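Local coordinates for 5-dehydro-2-deoxygluconokinase (Bacillus halodurans C-125, PDB 2QCV), which probably phosphorylates 5-dehydro-2-deoxy-D-gluconate with ATP, a step of myo-inositol degradation, as a member of the PfkB carbohydrate kinase family, at residues A48-V51 / I52-K56; G73-I76 / E77-R81; V91-Q94 / E95-T99; S182-T185 / P186-A190. All coordinates share one frame; numbering follows the deposited sequence. Where two conformers were deposited one is given.

Contact 1. Residues A48-V51 / I52-K56; sequences ANIV and IGSSK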
loop_
_atom_site.group_PDB
_atom_site.type_symbol
_atom_site.label_atom_id
_atom_site.label_comp_id
_atom_site.label_asym_id
_atom_site.label_seq_id
_atom_site.Cartn_x
_atom_site.Cartn_y
_atom_site.Cartn_z
ATOM N N ALA A 48 0.843 -27.602 4.803
ATOM C CA ALA A 48 2.154 -28.229 4.747
ATOM C C ALA A 48 2.331 -29.311 5.805
ATOM O O ALA A 48 2.770 -30.445 5.515
ATOM C CB ALA A 48 3.295 -27.129 4.841
ATOM N N ASN A 49 2.007 -28.981 7.050
ATOM C CA ASN A 49 2.075 -29.942 8.136
ATOM C C ASN A 49 1.194 -31.151 7.872
ATOM O O ASN A 49 1.553 -32.287 8.206
ATOM C CB ASN A 49 1.599 -29.308 9.455
ATOM C CG ASN A 49 2.561 -28.348 10.019
ATOM O OD1 ASN A 49 3.764 -28.352 9.682
ATOM N ND2 ASN A 49 2.043 -27.471 10.905
ATOM N N ILE A 50 0.015 -30.903 7.313
ATOM C CA ILE A 50 -0.933 -31.996 7.068
ATOM C C ILE A 50 -0.338 -32.937 6.001
ATOM O O ILE A 50 -0.368 -34.157 6.168
ATOM C CB ILE A 50 -2.340 -31.487 6.663
ATOM C CG1 ILE A 50 -2.994 -30.793 7.856
ATOM C CG2 ILE A 50 -3.260 -32.665 6.180
ATOM C CD1 ILE A 50 -4.322 -30.073 7.516
ATOM N N VAL A 51 0.219 -32.392 4.930
ATOM C CA VAL A 51 0.814 -33.277 3.903
ATOM C C VAL A 51 2.100 -33.972 4.361
ATOM O O VAL A 51 2.319 -35.112 3.997
ATOM C CB VAL A 51 1.002 -32.666 2.495
ATOM C CG1 VAL A 51 -0.388 -32.253 1.911
ATOM C CG2 VAL A 51 2.038 -31.534 2.464
ATOM N N ILE A 52 2.923 -33.308 5.152
ATOM C CA ILE A 52 4.121 -33.942 5.708
ATOM C C ILE A 52 3.723 -35.065 6.676
ATOM O O ILE A 52 4.272 -36.191 6.653
ATOM C CB ILE A 52 5.004 -32.918 6.424
ATOM C CG1 ILE A 52 5.597 -31.883 5.433
ATOM C CG2 ILE A 52 6.186 -33.637 7.167
ATOM C CD1 ILE A 52 6.237 -30.604 6.108
ATOM N N GLY A 53 2.744 -34.795 7.534
ATOM C CA GLY A 53 2.236 -35.834 8.413
ATOM C C GLY A 53 1.629 -37.010 7.650
ATOM O O GLY A 53 1.798 -38.177 8.008
ATOM N N SER A 54 0.871 -36.714 6.609
ATOM C CA SER A 54 0.277 -37.734 5.782
ATOM C C SER A 54 1.327 -38.626 5.127
ATOM O O SER A 54 1.144 -39.850 5.062
ATOM C CB SER A 54 -0.604 -37.105 4.682
ATOM O OG SER A 54 -1.714 -36.434 5.272
ATOM N N SER A 55 2.411 -38.023 4.644
ATOM C CA SER A 55 3.467 -38.791 3.971
ATOM C C SER A 55 4.125 -39.721 4.969
ATOM O O SER A 55 4.434 -40.848 4.642
ATOM C CB SER A 55 4.528 -37.882 3.343
ATOM O OG SER A 55 5.320 -38.636 2.441
ATOM N N LYS A 56 4.313 -39.242 6.198
ATOM C CA LYS A 56 4.892 -40.047 7.270
ATOM C C LYS A 56 4.016 -41.272 7.568
ATOM O O LYS A 56 4.542 -42.328 7.871
ATOM C CB LYS A 56 5.139 -39.175 8.508
ATOM C CG LYS A 56 5.541 -39.896 9.816
ATOM C CD LYS A 56 6.970 -40.415 9.800
ATOM C CE LYS A 56 7.687 -40.200 11.140
ATOM N NZ LYS A 56 7.173 -41.081 12.210
#
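S54 and I50 make the polar contact that sets this turn of helix apart. The hydroxyl OG of S54 gives a hydrogen bond back to I50 O at 2.8 Å, while the amide S54 N, 2.9 Å from the same I50 O, makes the ordinary helical bond. The two donors come from opposite faces of the carbonyl plane, OG from well above it, so a single buried oxygen is gripped twice. With OG anti to its own carbonyl carbon (chi1 -65°), the hydroxyl is turned back along the helix, and its hydrogen is spent inside the turn.

Three more backbone bonds each join an amide to the carbonyl four residues earlier: I52 N to A48 O, G53 N to N49 O and S55 N to V51 O. They belong to helix 46-56, which lies against strand 12-17 of the central sheet of this ribokinase-like fold and has helices 71-82 and 271-284 as neighbours.

Carbon atoms pack on the preceding turn. I52 lies alongside it, its CG1 3.2 Å from A48 O and its CD1 3.5 Å from that oxygen. I50 CG2 passes S54 OG at 4.2 Å, and both residues also touch L14. N49 ND2 bonds to D273.

Contact 2. Residues G73-I76 / E77-R81; sequences GRFI and ESYMR
F75 and Y79 sit one turn apart on helix 71-82, the crossover helix of the beta-alpha-beta unit that links strands 61-67 and 90-92. Both rings leave the helix in the same direction, CG anti to the backbone N (chi1 166° in F75, -177° in Y79), and so lie side by side. It is the CB of Y79, offset toward the rim, that covers one face of the F75 ring, 4.1 Å from F75 CE1. The rings themselves meet obliquely, with planes at 40° and centroids 6.0 Å apart. K41 makes a cation-pi contact with F75, and M37 of a second subunit packs on the same residue.

I76 and M80, a selenomethionine, form a parallel pair on the buried side: I76 CG2 lies 3.7 Å from M80 SE. The M80 chain runs straight to its selenium and bends only there, and its methyl CE packs on A48 and V51 of helix 46-56.

Polar groups gather on the remaining side. One water donates to both R74 O and E77 OE1, while the guanidinium of R74 pairs with E34 of the second subunit. The E77 chain, bent at chi2, swings its carboxylate toward R81, one turn on, and OE2 also bonds to T87. R81 grips that carboxylate side-on, NE to E77 OE2 at 2.8 Å and NH2 to E77 OE1 at 2.9 Å, each nitrogen meeting a syn lone pair close to the guanidinium plane.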
loop_
_atom_site.group_PDB
_atom_site.type_symbol
_atom_site.label_atom_id
_atom_site.label_comp_id
_atom_site.label_asym_id
_atom_site.label_seq_id
_atom_site.Cartn_x
_atom_site.Cartn_y
_atom_site.Cartn_z
ATOM N N GLY A 73 12.544 -20.749 0.999
ATOM C CA GLY A 73 11.717 -21.442 0.018
ATOM C C GLY A 73 12.395 -22.714 -0.461
ATOM O O GLY A 73 11.762 -23.724 -0.582
ATOM N N ARG A 74 13.697 -22.677 -0.726
ATOM C CA ARG A 74 14.378 -23.878 -1.209
ATOM C C ARG A 74 14.469 -24.960 -0.155
ATOM O O ARG A 74 14.382 -26.150 -0.474
ATOM C CB ARG A 74 15.752 -23.553 -1.766
ATOM C CG ARG A 74 15.669 -22.676 -2.965
ATOM C CD ARG A 74 16.994 -22.528 -3.661
ATOM N NE ARG A 74 17.982 -21.736 -2.916
ATOM C CZ ARG A 74 18.100 -20.408 -2.966
ATOM N NH1 ARG A 74 17.297 -19.666 -3.705
ATOM N NH2 ARG A 74 19.063 -19.822 -2.282
ATOM N N PHE A 75 14.623 -24.570 1.106
ATOM C CA PHE A 75 14.539 -25.534 2.186
ATOM C C PHE A 75 13.179 -26.226 2.263
ATOM O O PHE A 75 13.105 -27.451 2.445
ATOM C CB PHE A 75 14.861 -24.896 3.531
ATOM C CG PHE A 75 14.465 -25.734 4.698
ATOM C CD1 PHE A 75 15.188 -26.867 5.043
ATOM C CD2 PHE A 75 13.325 -25.397 5.454
ATOM C CE1 PHE A 75 14.794 -27.653 6.104
ATOM C CE2 PHE A 75 12.932 -26.170 6.528
ATOM C CZ PHE A 75 13.654 -27.293 6.863
ATOM N N ILE A 76 12.117 -25.440 2.167
ATOM C CA ILE A 76 10.749 -25.972 2.230
ATOM C C ILE A 76 10.575 -26.989 1.099
ATOM O O ILE A 76 10.110 -28.098 1.337
ATOM C CB ILE A 76 9.689 -24.858 2.109
ATOM C CG1 ILE A 76 9.555 -24.047 3.417
ATOM C CG2 ILE A 76 8.307 -25.438 1.776
ATOM C CD1 ILE A 76 8.989 -22.646 3.263
ATOM N N GLU A 77 10.979 -26.633 -0.119
ATOM C CA GLU A 77 10.830 -27.569 -1.249
ATOM C C GLU A 77 11.654 -28.833 -1.028
ATOM O O GLU A 77 11.178 -29.938 -1.230
ATOM C CB GLU A 77 11.239 -26.913 -2.580
ATOM C CG GLU A 77 10.943 -27.760 -3.831
ATOM C CD GLU A 77 11.927 -28.893 -4.077
ATOM O OE1 GLU A 77 13.146 -28.772 -3.721
ATOM O OE2 GLU A 77 11.485 -29.945 -4.622
ATOM N N SER A 78 12.910 -28.669 -0.613
ATOM C CA SER A 78 13.796 -29.797 -0.438
ATOM C C SER A 78 13.362 -30.730 0.681
ATOM O O SER A 78 13.467 -31.957 0.544
ATOM C CB SER A 78 15.227 -29.306 -0.226
ATOM O OG SER A 78 15.620 -28.559 -1.365
ATOM N N TYR A 79 12.886 -30.156 1.788
ATOM C CA TYR A 79 12.383 -30.931 2.907
ATOM C C TYR A 79 11.127 -31.730 2.523
ATOM O O TYR A 79 11.037 -32.937 2.773
ATOM C CB TYR A 79 12.044 -30.035 4.111
ATOM C CG TYR A 79 11.603 -30.879 5.290
ATOM C CD1 TYR A 79 12.533 -31.450 6.142
ATOM C CD2 TYR A 79 10.271 -31.167 5.502
ATOM C CE1 TYR A 79 12.133 -32.265 7.192
ATOM C CE2 TYR A 79 9.869 -31.982 6.539
ATOM C CZ TYR A 79 10.812 -32.535 7.376
ATOM O OH TYR A 79 10.397 -33.329 8.422
HETATM N N MSE A 80 10.126 -31.049 1.961
HETATM C CA MSE A 80 8.909 -31.737 1.548
HETATM C C MSE A 80 9.193 -32.860 0.556
HETATM O O MSE A 80 8.676 -33.960 0.707
HETATM C CB MSE A 80 7.921 -30.709 0.991
HETATM C CG MSE A 80 7.477 -29.759 2.075
HETATM SE SE MSE A 80 6.166 -28.425 1.420
HETATM C CE MSE A 80 4.637 -29.514 1.765
ATOM N N ARG A 81 10.029 -32.593 -0.444
ATOM C CA ARG A 81 10.434 -33.599 -1.400
ATOM C C ARG A 81 11.146 -34.762 -0.706
ATOM O O ARG A 81 10.905 -35.934 -1.011
ATOM C CB ARG A 81 11.348 -32.997 -2.460
ATOM C CG ARG A 81 11.857 -34.035 -3.463
ATOM C CD ARG A 81 12.285 -33.400 -4.743
ATOM N NE ARG A 81 13.086 -32.208 -4.509
ATOM C CZ ARG A 81 14.375 -32.197 -4.207
ATOM N NH1 ARG A 81 15.064 -33.324 -4.112
ATOM N NH2 ARG A 81 14.983 -31.031 -3.997
HETATM O O HOH W 1 14.791 -26.852 -3.063
#

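Contact 3. Residues V91-Q94 / E95-T99; sequences VVDQ and EGHKT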
loop_
_atom_site.group_PDB
_atom_site.type_symbol
_atom_site.label_atom_id
_atom_site.label_comp_id
_atom_site.label_asym_id
_atom_site.label_seq_id
_atom_site.Cartn_x
_atom_site.Cartn_y
_atom_site.Cartn_z
ATOM N N VAL A 91 5.160 -23.203 -6.605
ATOM C CA VAL A 91 5.552 -22.159 -7.531
ATOM C C VAL A 91 6.459 -21.176 -6.814
ATOM O O VAL A 91 6.195 -20.777 -5.680
ATOM C CB VAL A 91 4.317 -21.462 -8.178
ATOM C CG1 VAL A 91 3.313 -21.021 -7.138
ATOM C CG2 VAL A 91 4.740 -20.262 -9.050
ATOM N N VAL A 92 7.523 -20.756 -7.488
ATOM C CA VAL A 92 8.455 -19.802 -6.874
ATOM C C VAL A 92 8.041 -18.366 -7.182
ATOM O O VAL A 92 7.850 -17.962 -8.332
ATOM C CB VAL A 92 9.891 -20.054 -7.293
ATOM C CG1 VAL A 92 10.847 -19.046 -6.638
ATOM C CG2 VAL A 92 10.272 -21.451 -6.954
ATOM N N ASP A 93 7.858 -17.597 -6.128
ATOM C CA ASP A 93 7.474 -16.197 -6.220
ATOM C C ASP A 93 8.591 -15.423 -6.902
ATOM O O ASP A 93 9.754 -15.603 -6.576
ATOM C CB ASP A 93 7.250 -15.640 -4.824
ATOM C CG ASP A 93 6.864 -14.171 -4.816
ATOM O OD1 ASP A 93 7.754 -13.293 -4.799
ATOM O OD2 ASP A 93 5.649 -13.879 -4.789
ATOM N N GLN A 94 8.223 -14.583 -7.856
ATOM C CA GLN A 94 9.209 -13.811 -8.621
ATOM C C GLN A 94 9.107 -12.310 -8.343
ATOM O O GLN A 94 9.623 -11.521 -9.143
ATOM C CB GLN A 94 9.051 -14.058 -10.139
ATOM C CG GLN A 94 9.172 -15.523 -10.604
ATOM C CD GLN A 94 10.550 -16.135 -10.352
ATOM O OE1 GLN A 94 11.574 -15.455 -10.398
ATOM N NE2 GLN A 94 10.573 -17.432 -10.086
ATOM N N GLU A 95 8.477 -11.921 -7.230
ATOM C CA GLU A 95 8.221 -10.536 -6.902
ATOM C C GLU A 95 8.876 -10.130 -5.564
ATOM O O GLU A 95 8.541 -9.090 -5.005
ATOM C CB GLU A 95 6.715 -10.207 -6.830
ATOM C CG GLU A 95 5.781 -10.562 -8.001
ATOM C CD GLU A 95 4.259 -10.310 -7.629
ATOM O OE1 GLU A 95 3.877 -9.123 -7.518
ATOM O OE2 GLU A 95 3.443 -11.284 -7.418
ATOM N N GLY A 96 9.808 -10.935 -5.054
ATOM C CA GLY A 96 10.556 -10.559 -3.855
ATOM C C GLY A 96 9.835 -10.817 -2.543
ATOM O O GLY A 96 10.270 -10.389 -1.498
ATOM N N HIS A 97 8.720 -11.525 -2.575
ATOM C CA HIS A 97 8.000 -11.820 -1.330
ATOM C C HIS A 97 8.709 -12.859 -0.467
ATOM O O HIS A 97 9.272 -13.813 -0.969
ATOM C CB HIS A 97 6.572 -12.272 -1.614
ATOM C CG HIS A 97 5.765 -11.247 -2.347
ATOM N ND1 HIS A 97 5.215 -11.489 -3.587
ATOM C CD2 HIS A 97 5.444 -9.967 -2.028
ATOM C CE1 HIS A 97 4.563 -10.411 -3.986
ATOM N NE2 HIS A 97 4.696 -9.472 -3.066
ATOM N N LYS A 98 8.676 -12.637 0.840
ATOM C CA LYS A 98 9.328 -13.484 1.836
ATOM C C LYS A 98 8.415 -14.593 2.323
ATOM O O LYS A 98 7.190 -14.482 2.265
ATOM C CB LYS A 98 9.719 -12.629 3.055
ATOM C CG LYS A 98 10.577 -11.447 2.743
ATOM C CD LYS A 98 11.956 -11.838 2.327
ATOM C CE LYS A 98 12.733 -10.580 1.909
ATOM N NZ LYS A 98 14.096 -10.917 1.589
ATOM N N THR A 99 9.032 -15.650 2.843
ATOM C CA THR A 99 8.332 -16.743 3.485
ATOM C C THR A 99 7.763 -16.321 4.821
ATOM O O THR A 99 8.427 -15.632 5.597
ATOM C CB THR A 99 9.312 -17.938 3.720
ATOM O OG1 THR A 99 10.073 -18.204 2.523
ATOM C CG2 THR A 99 8.565 -19.219 4.196
HETATM O O HOH W 2 10.484 -14.477 -3.219
HETATM O O HOH W 3 4.164 -13.790 -7.004
HETATM O O HOH W 4 11.259 -13.371 -5.895
#
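D93 reaches across the turn to H97 and to the backbone between them, and its carboxylate is the tight centre of the contact. Its CG stands anti to the backbone N (chi1 179°), which carries both oxygens toward the returning chain. D93 OD1 accepts from E95 N at 2.9 Å and from H97 N at 3.0 Å, the two amides meeting it from opposite faces of the carboxylate plane. The other oxygen, OD2, takes the N-H of H97 ND1 at 2.7 Å in a nearly straight bond of 170°, lying in the plane of the imidazole at its edge. H97 also stacks on Y125. An Asx turn thus begins the loop after strand 90-92, and G96, at positive phi, comes just after it.

The outer side is looser and watery. The E95 carboxylate meets the aspartate through water: one water donates to E95 OE2 and D93 OD2, which stand 4.3 Å apart. A second water links D93 O to G96 N. Q94 is exposed, its NE2 making a weak bond to V92 O.

Putting an alanine at D93 would probably leave E95 N, H97 N and the imidazole N-H without their acceptor, and leave the ring held by its stack on Y125 but no longer fixed in its rotation.

With ND1 as the donor to OD2, the carboxylate would tend to favour a protonated imidazole, while the nearby E95 may add to the local negative charge.

Contact 4. Residues S182-T185 / P186-A190; sequences SWET and PEETA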
loop_
_atom_site.group_PDB
_atom_site.type_symbol
_atom_site.label_atom_id
_atom_site.label_comp_id
_atom_site.label_asym_id
_atom_site.label_seq_id
_atom_site.Cartn_x
_atom_site.Cartn_y
_atom_site.Cartn_z
ATOM N N SER A 182 -4.589 -13.148 10.830
ATOM C CA SER A 182 -4.505 -13.135 9.347
ATOM C C SER A 182 -5.662 -12.456 8.637
ATOM O O SER A 182 -5.606 -12.229 7.416
ATOM C CB SER A 182 -4.373 -14.557 8.785
ATOM O OG SER A 182 -3.150 -15.109 9.155
ATOM N N TRP A 183 -6.693 -12.116 9.394
ATOM C CA TRP A 183 -7.923 -11.537 8.859
ATOM C C TRP A 183 -8.162 -10.115 9.344
ATOM O O TRP A 183 -7.649 -9.695 10.386
ATOM C CB TRP A 183 -9.119 -12.401 9.296
ATOM C CG TRP A 183 -9.085 -13.771 8.729
ATOM C CD1 TRP A 183 -8.458 -14.837 9.258
ATOM C CD2 TRP A 183 -9.739 -14.234 7.523
ATOM N NE1 TRP A 183 -8.619 -15.939 8.444
ATOM C CE2 TRP A 183 -9.413 -15.589 7.375
ATOM C CE3 TRP A 183 -10.554 -13.623 6.557
ATOM C CZ2 TRP A 183 -9.865 -16.352 6.308
ATOM C CZ3 TRP A 183 -10.993 -14.387 5.470
ATOM C CH2 TRP A 183 -10.680 -15.737 5.380
ATOM N N GLU A 184 -8.985 -9.384 8.607
ATOM C CA GLU A 184 -9.347 -8.029 9.022
ATOM C C GLU A 184 -10.400 -8.025 10.115
ATOM O O GLU A 184 -10.291 -7.284 11.113
ATOM C CB GLU A 184 -9.805 -7.199 7.804
ATOM C CG GLU A 184 -8.720 -7.056 6.735
ATOM C CD GLU A 184 -7.513 -6.293 7.266
ATOM O OE1 GLU A 184 -7.731 -5.176 7.778
ATOM O OE2 GLU A 184 -6.368 -6.819 7.214
ATOM N N THR A 185 -11.458 -8.812 9.935
ATOM C CA THR A 185 -12.533 -8.877 10.952
ATOM C C THR A 185 -13.117 -10.302 11.000
ATOM O O THR A 185 -13.014 -11.053 10.019
ATOM C CB THR A 185 -13.695 -7.918 10.629
ATOM O OG1 THR A 185 -14.460 -8.454 9.544
ATOM C CG2 THR A 185 -13.241 -6.519 10.286
ATOM N N PRO A 186 -13.694 -10.710 12.135
ATOM C CA PRO A 186 -14.339 -12.021 12.182
ATOM C C PRO A 186 -15.505 -12.194 11.218
ATOM O O PRO A 186 -15.741 -13.300 10.785
ATOM C CB PRO A 186 -14.824 -12.136 13.636
ATOM C CG PRO A 186 -13.982 -11.181 14.395
ATOM C CD PRO A 186 -13.715 -10.050 13.454
ATOM N N GLU A 187 -16.240 -11.126 10.936
ATOM C CA GLU A 187 -17.339 -11.206 9.962
ATOM C C GLU A 187 -16.810 -11.522 8.553
ATOM O O GLU A 187 -17.429 -12.267 7.804
ATOM C CB GLU A 187 -18.205 -9.942 9.964
ATOM C CG GLU A 187 -19.550 -10.258 9.382
ATOM C CD GLU A 187 -20.588 -9.233 9.639
ATOM O OE1 GLU A 187 -20.252 -8.101 10.039
ATOM O OE2 GLU A 187 -21.756 -9.564 9.395
ATOM N N GLU A 188 -15.656 -10.953 8.195
ATOM C CA GLU A 188 -14.989 -11.295 6.945
ATOM C C GLU A 188 -14.647 -12.792 6.890
ATOM O O GLU A 188 -14.905 -13.473 5.894
ATOM C CB GLU A 188 -13.712 -10.465 6.805
ATOM C CG GLU A 188 -12.868 -10.759 5.622
ATOM C CD GLU A 188 -11.432 -10.273 5.819
ATOM O OE1 GLU A 188 -11.015 -10.057 6.979
ATOM O OE2 GLU A 188 -10.740 -10.122 4.819
ATOM N N THR A 189 -14.098 -13.303 7.995
ATOM C CA THR A 189 -13.812 -14.727 8.084
ATOM C C THR A 189 -15.106 -15.529 7.882
ATOM O O THR A 189 -15.111 -16.473 7.113
ATOM C CB THR A 189 -13.079 -15.083 9.416
ATOM O OG1 THR A 189 -11.967 -14.170 9.608
ATOM C CG2 THR A 189 -12.596 -16.540 9.385
ATOM N N ALA A 190 -16.193 -15.146 8.547
ATOM C CA ALA A 190 -17.483 -15.857 8.425
ATOM C C ALA A 190 -17.977 -15.915 6.973
ATOM O O ALA A 190 -18.379 -16.966 6.474
ATOM C CB ALA A 190 -18.552 -15.201 9.324
HETATM O O HOH W 5 -8.204 -10.482 5.481
#
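E188 reaches from the first turn of helix 186-199 to the backbone of E184 and T185. Its OE1 accepts two amides: E184 N at 2.7 Å, on the syn lone pair, and T185 N at 3.2 Å, nearly along its C-O axis. CG anti to the backbone N (chi1 176°) and an extended chain beyond it give the carboxylate this reach. The other oxygen, OE2, receives a water hydrogen and the guanidinium of R155, so both oxygens are engaged.

T185 OG1 accepts from E188 N at 3.1 Å, and T185 O takes T189 N at 3.2 Å, opening the helical pattern. With an alanine at E188, the amides of E184 and T185 would probably be left without their acceptor and R155 without its charged mate.

W183 packs against the same turn. T189 lies over one face of the indole, its CA 4.0 Å from the centroid of the six-membered ring in a CH-pi contact, while E188 CD meets the ring edge at W183 CE3, 3.5 Å away, the carboxylate nearly perpendicular to the ring. The carboxylate of E184 turns outward to K151. T185 as N-cap and E188 three residues on form a capping box at the start of the helix.

Overall arrangement
Contact 1 is the buried one, its centre about 9 Å from that of the chain, and its chemistry is helical backbone bonds, one serine hydroxyl and packing. Contact 2 lies on the next helix, partly buried, and adds charged groups on its outer side; the two helices touch. Contact 3 belongs to the surface and relies on a carboxylate, an imidazole and waters; it meets contact 2 where T99 packs on I76, and both reach the second subunit. Contact 4 stands apart, on the opposite side of the chain's centre from contact 1, and touches the third subunit. Contacts 3 and 4 both use an acidic side chain to collect backbone amides, one in a loop, the other at a helix start.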